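Local coordinates for protein DltD (Streptococcus thermophilus LMG 18311, PDB 7DXM) that probably acts in D-alanylation of lipoteichoic acid, as an O-acyl-transfer protein encoded by the dlt operon, at residues Ser139-Leu147 and Gln158-Gln166. Residues are numbered along the deposited sequence; the frame is centred on the assembly and turned at random.
Sequences SQYAAKRIL and QLSKVAKGQ
A143 is the small knob at the middle of this helix pair: its CB drops into a hollow lined by L159, V162, A163 and the carbonyl O of L159, with L159 CD2 3.6 Å from it on one flank and V162 CG1 on another. A methyl group suits the place because the axes come within 7.9 Å of each other. A163 answers from the second helix, methyl to methyl, its CB 3.5 Å from A143 CB and fitted between A143 and the backbone N of K144. One turn further along the first helix, L147 reaches out over the second. Its CD1 lies 3.7 Å from S160 OG, a hydroxyl already bonded to K156 O in its own helix, and 4.0 Å from L159 CB, the two leucine side chains running antiparallel alongside one another. L159 is branched, and this lets it serve two neighbours: CD2 lies on A143, whereas CD1 meets I146 CG2 at 3.7 Å, the two chains roughly perpendicular. Helices 137-149 and 156-163 form a splayed helical hairpin, segments 139-147 and 158-163 running at 136° to each other, at the periphery of a parallel sheet flanked by helices, consistent with the SGNH-hydrolase clan; helix 123-131 packs on L159, V162 and A142. With CG1 of V162 anti to the backbone N (chi1 178°), that methyl lies against S139 O and CB. Q140 packs along its length without a hydrogen bond across the contact: CG sits 3.3 Å from V162 O and close to A163 O, and the amide carbon CD lies 3.7 Å from G165 CA. G165 is the positive-phi residue (92°) of a Schellman motif, G165 N bonded to V162 O and Q166 N to K161 O; glycine adopts this phi easily, and its lack of a side chain lets the Q140 amide lie close against the turn.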
loop_
_atom_site.group_PDB
_atom_site.type_symbol
_atom_site.label_atom_id
_atom_site.label_comp_id
_atom_site.label_asym_id
_atom_site.label_seq_id
_atom_site.Cartn_x
_atom_site.Cartn_y
_atom_site.Cartn_z
ATOM N N SER A 139 -4.049 -19.193 -6.195
ATOM C CA SER A 139 -4.198 -19.009 -7.629
ATOM C C SER A 139 -5.667 -18.897 -8.004
ATOM O O SER A 139 -6.056 -17.970 -8.721
ATOM C CB SER A 139 -3.548 -20.160 -8.380
ATOM O OG SER A 139 -4.079 -21.388 -7.934
ATOM N N GLN A 140 -6.490 -19.847 -7.556
ATOM C CA GLN A 140 -7.910 -19.861 -7.907
ATOM C C GLN A 140 -8.592 -18.554 -7.542
ATOM O O GLN A 140 -9.311 -17.969 -8.363
ATOM C CB GLN A 140 -8.618 -21.007 -7.187
ATOM C CG GLN A 140 -8.673 -22.309 -7.904
ATOM C CD GLN A 140 -9.249 -23.361 -6.995
ATOM O OE1 GLN A 140 -8.535 -24.276 -6.552
ATOM N NE2 GLN A 140 -10.540 -23.212 -6.660
ATOM N N TYR A 141 -8.419 -18.109 -6.292
ATOM C CA TYR A 141 -9.061 -16.874 -5.853
ATOM C C TYR A 141 -8.549 -15.671 -6.648
ATOM O O TYR A 141 -9.320 -14.760 -6.987
ATOM C CB TYR A 141 -8.831 -16.675 -4.358
ATOM C CG TYR A 141 -9.327 -15.353 -3.851
ATOM C CD1 TYR A 141 -10.647 -15.194 -3.472
ATOM C CD2 TYR A 141 -8.479 -14.261 -3.759
ATOM C CE1 TYR A 141 -11.118 -14.001 -2.997
ATOM C CE2 TYR A 141 -8.938 -13.041 -3.300
ATOM C CZ TYR A 141 -10.268 -12.912 -2.917
ATOM O OH TYR A 141 -10.743 -11.688 -2.450
ATOM N N ALA A 142 -7.249 -15.635 -6.945
ATOM C CA ALA A 142 -6.735 -14.530 -7.744
ATOM C C ALA A 142 -7.460 -14.466 -9.069
ATOM O O ALA A 142 -7.998 -13.416 -9.451
ATOM C CB ALA A 142 -5.228 -14.678 -7.961
ATOM N N ALA A 143 -7.498 -15.596 -9.771
ATOM C CA ALA A 143 -8.129 -15.630 -11.081
ATOM C C ALA A 143 -9.600 -15.243 -10.979
ATOM O O ALA A 143 -10.126 -14.494 -11.816
ATOM C CB ALA A 143 -7.956 -17.016 -11.694
ATOM N N LYS A 144 -10.275 -15.734 -9.946
ATOM C CA LYS A 144 -11.670 -15.387 -9.760
ATOM C C LYS A 144 -11.835 -13.878 -9.684
ATOM O O LYS A 144 -12.656 -13.289 -10.397
ATOM C CB LYS A 144 -12.195 -16.076 -8.502
ATOM C CG LYS A 144 -13.575 -15.631 -8.053
ATOM C CD LYS A 144 -14.069 -16.471 -6.877
ATOM C CE LYS A 144 -13.759 -15.788 -5.547
ATOM N NZ LYS A 144 -14.585 -16.272 -4.391
ATOM N N ARG A 145 -11.016 -13.229 -8.858
ATOM C CA ARG A 145 -11.140 -11.786 -8.681
ATOM C C ARG A 145 -10.806 -11.031 -9.972
ATOM O O ARG A 145 -11.480 -10.060 -10.322
ATOM C CB ARG A 145 -10.243 -11.338 -7.528
ATOM C CG ARG A 145 -10.765 -11.694 -6.143
ATOM C CD ARG A 145 -11.924 -10.815 -5.754
ATOM N NE ARG A 145 -11.511 -9.435 -5.612
ATOM C CZ ARG A 145 -12.267 -8.416 -5.974
ATOM N NH1 ARG A 145 -13.455 -8.676 -6.493
ATOM N NH2 ARG A 145 -11.843 -7.155 -5.821
ATOM N N ILE A 146 -9.767 -11.457 -10.692
ATOM C CA ILE A 146 -9.419 -10.775 -11.940
ATOM C C ILE A 146 -10.581 -10.839 -12.922
ATOM O O ILE A 146 -11.001 -9.814 -13.480
ATOM C CB ILE A 146 -8.141 -11.371 -12.554
ATOM C CG1 ILE A 146 -6.905 -10.825 -11.861
ATOM C CG2 ILE A 146 -8.081 -11.071 -14.032
ATOM C CD1 ILE A 146 -5.750 -11.708 -12.044
ATOM N N LEU A 147 -11.120 -12.045 -13.153
ATOM C CA LEU A 147 -12.287 -12.149 -14.025
ATOM C C LEU A 147 -13.450 -11.309 -13.503
ATOM O O LEU A 147 -14.229 -10.779 -14.303
ATOM C CB LEU A 147 -12.699 -13.611 -14.222
ATOM C CG LEU A 147 -11.709 -14.405 -15.089
ATOM C CD1 LEU A 147 -11.926 -15.935 -15.054
ATOM C CD2 LEU A 147 -11.758 -13.896 -16.516
ATOM N N GLN A 158 -7.464 -19.347 -20.090
ATOM C CA GLN A 158 -6.498 -19.752 -19.077
ATOM C C GLN A 158 -6.910 -19.272 -17.696
ATOM O O GLN A 158 -6.801 -20.017 -16.719
ATOM C CB GLN A 158 -5.118 -19.218 -19.431
ATOM C CG GLN A 158 -4.529 -19.845 -20.668
ATOM C CD GLN A 158 -5.085 -19.256 -21.932
ATOM O OE1 GLN A 158 -5.968 -18.389 -21.899
ATOM N NE2 GLN A 158 -4.574 -19.719 -23.067
ATOM N N LEU A 159 -7.360 -18.025 -17.589
ATOM C CA LEU A 159 -7.825 -17.531 -16.301
ATOM C C LEU A 159 -9.004 -18.334 -15.786
ATOM O O LEU A 159 -9.145 -18.516 -14.573
ATOM C CB LEU A 159 -8.211 -16.069 -16.409
ATOM C CG LEU A 159 -7.069 -15.138 -16.043
ATOM C CD1 LEU A 159 -7.449 -13.744 -16.521
ATOM C CD2 LEU A 159 -6.757 -15.192 -14.536
ATOM N N SER A 160 -9.857 -18.823 -16.683
ATOM C CA SER A 160 -10.983 -19.641 -16.242
ATOM C C SER A 160 -10.509 -21.015 -15.761
ATOM O O SER A 160 -11.027 -21.549 -14.763
ATOM C CB SER A 160 -12.001 -19.752 -17.378
ATOM O OG SER A 160 -12.446 -18.457 -17.760
ATOM N N LYS A 161 -9.507 -21.581 -16.445
ATOM C CA LYS A 161 -8.917 -22.846 -16.010
ATOM C C LYS A 161 -8.243 -22.693 -14.651
ATOM O O LYS A 161 -8.387 -23.543 -13.765
ATOM C CB LYS A 161 -7.904 -23.340 -17.037
ATOM C CG LYS A 161 -8.471 -24.134 -18.174
ATOM C CD LYS A 161 -7.325 -24.746 -18.976
ATOM C CE LYS A 161 -7.819 -25.508 -20.201
ATOM N NZ LYS A 161 -6.701 -25.895 -21.119
ATOM N N VAL A 162 -7.488 -21.614 -14.469
ATOM C CA VAL A 162 -6.871 -21.372 -13.174
ATOM C C VAL A 162 -7.936 -21.122 -12.113
ATOM O O VAL A 162 -7.801 -21.571 -10.967
ATOM C CB VAL A 162 -5.865 -20.216 -13.285
ATOM C CG1 VAL A 162 -5.221 -19.898 -11.925
ATOM C CG2 VAL A 162 -4.813 -20.585 -14.319
ATOM N N ALA A 163 -9.025 -20.437 -12.476
ATOM C CA ALA A 163 -10.000 -20.049 -11.462
ATOM C C ALA A 163 -10.864 -21.224 -11.032
ATOM O O ALA A 163 -11.389 -21.227 -9.908
ATOM C CB ALA A 163 -10.873 -18.897 -11.956
ATOM N N LYS A 164 -10.999 -22.232 -11.891
ATOM C CA LYS A 164 -11.683 -23.466 -11.536
ATOM C C LYS A 164 -10.746 -24.512 -10.927
ATOM O O LYS A 164 -11.207 -25.591 -10.560
ATOM C CB LYS A 164 -12.407 -24.037 -12.776
ATOM C CG LYS A 164 -13.831 -23.410 -13.011
ATOM C CD LYS A 164 -14.895 -24.427 -13.554
ATOM C CE LYS A 164 -16.369 -23.911 -13.439
ATOM N NZ LYS A 164 -17.314 -24.853 -12.705
ATOM N N GLY A 165 -9.450 -24.224 -10.810
ATOM C CA GLY A 165 -8.500 -25.139 -10.208
ATOM C C GLY A 165 -7.793 -26.076 -11.163
ATOM O O GLY A 165 -6.953 -26.871 -10.715
ATOM N N GLN A 166 -8.087 -26.005 -12.457
ATOM C CA GLN A 166 -7.584 -26.992 -13.403
ATOM C C GLN A 166 -6.153 -26.670 -13.809
ATOM O O GLN A 166 -5.686 -25.531 -13.705
ATOM C CB GLN A 166 -8.484 -27.054 -14.637
ATOM C CG GLN A 166 -9.978 -26.890 -14.297
ATOM C CD GLN A 166 -10.857 -26.839 -15.536
ATOM O OE1 GLN A 166 -10.376 -27.066 -16.662
ATOM N NE2 GLN A 166 -12.155 -26.545 -15.339
#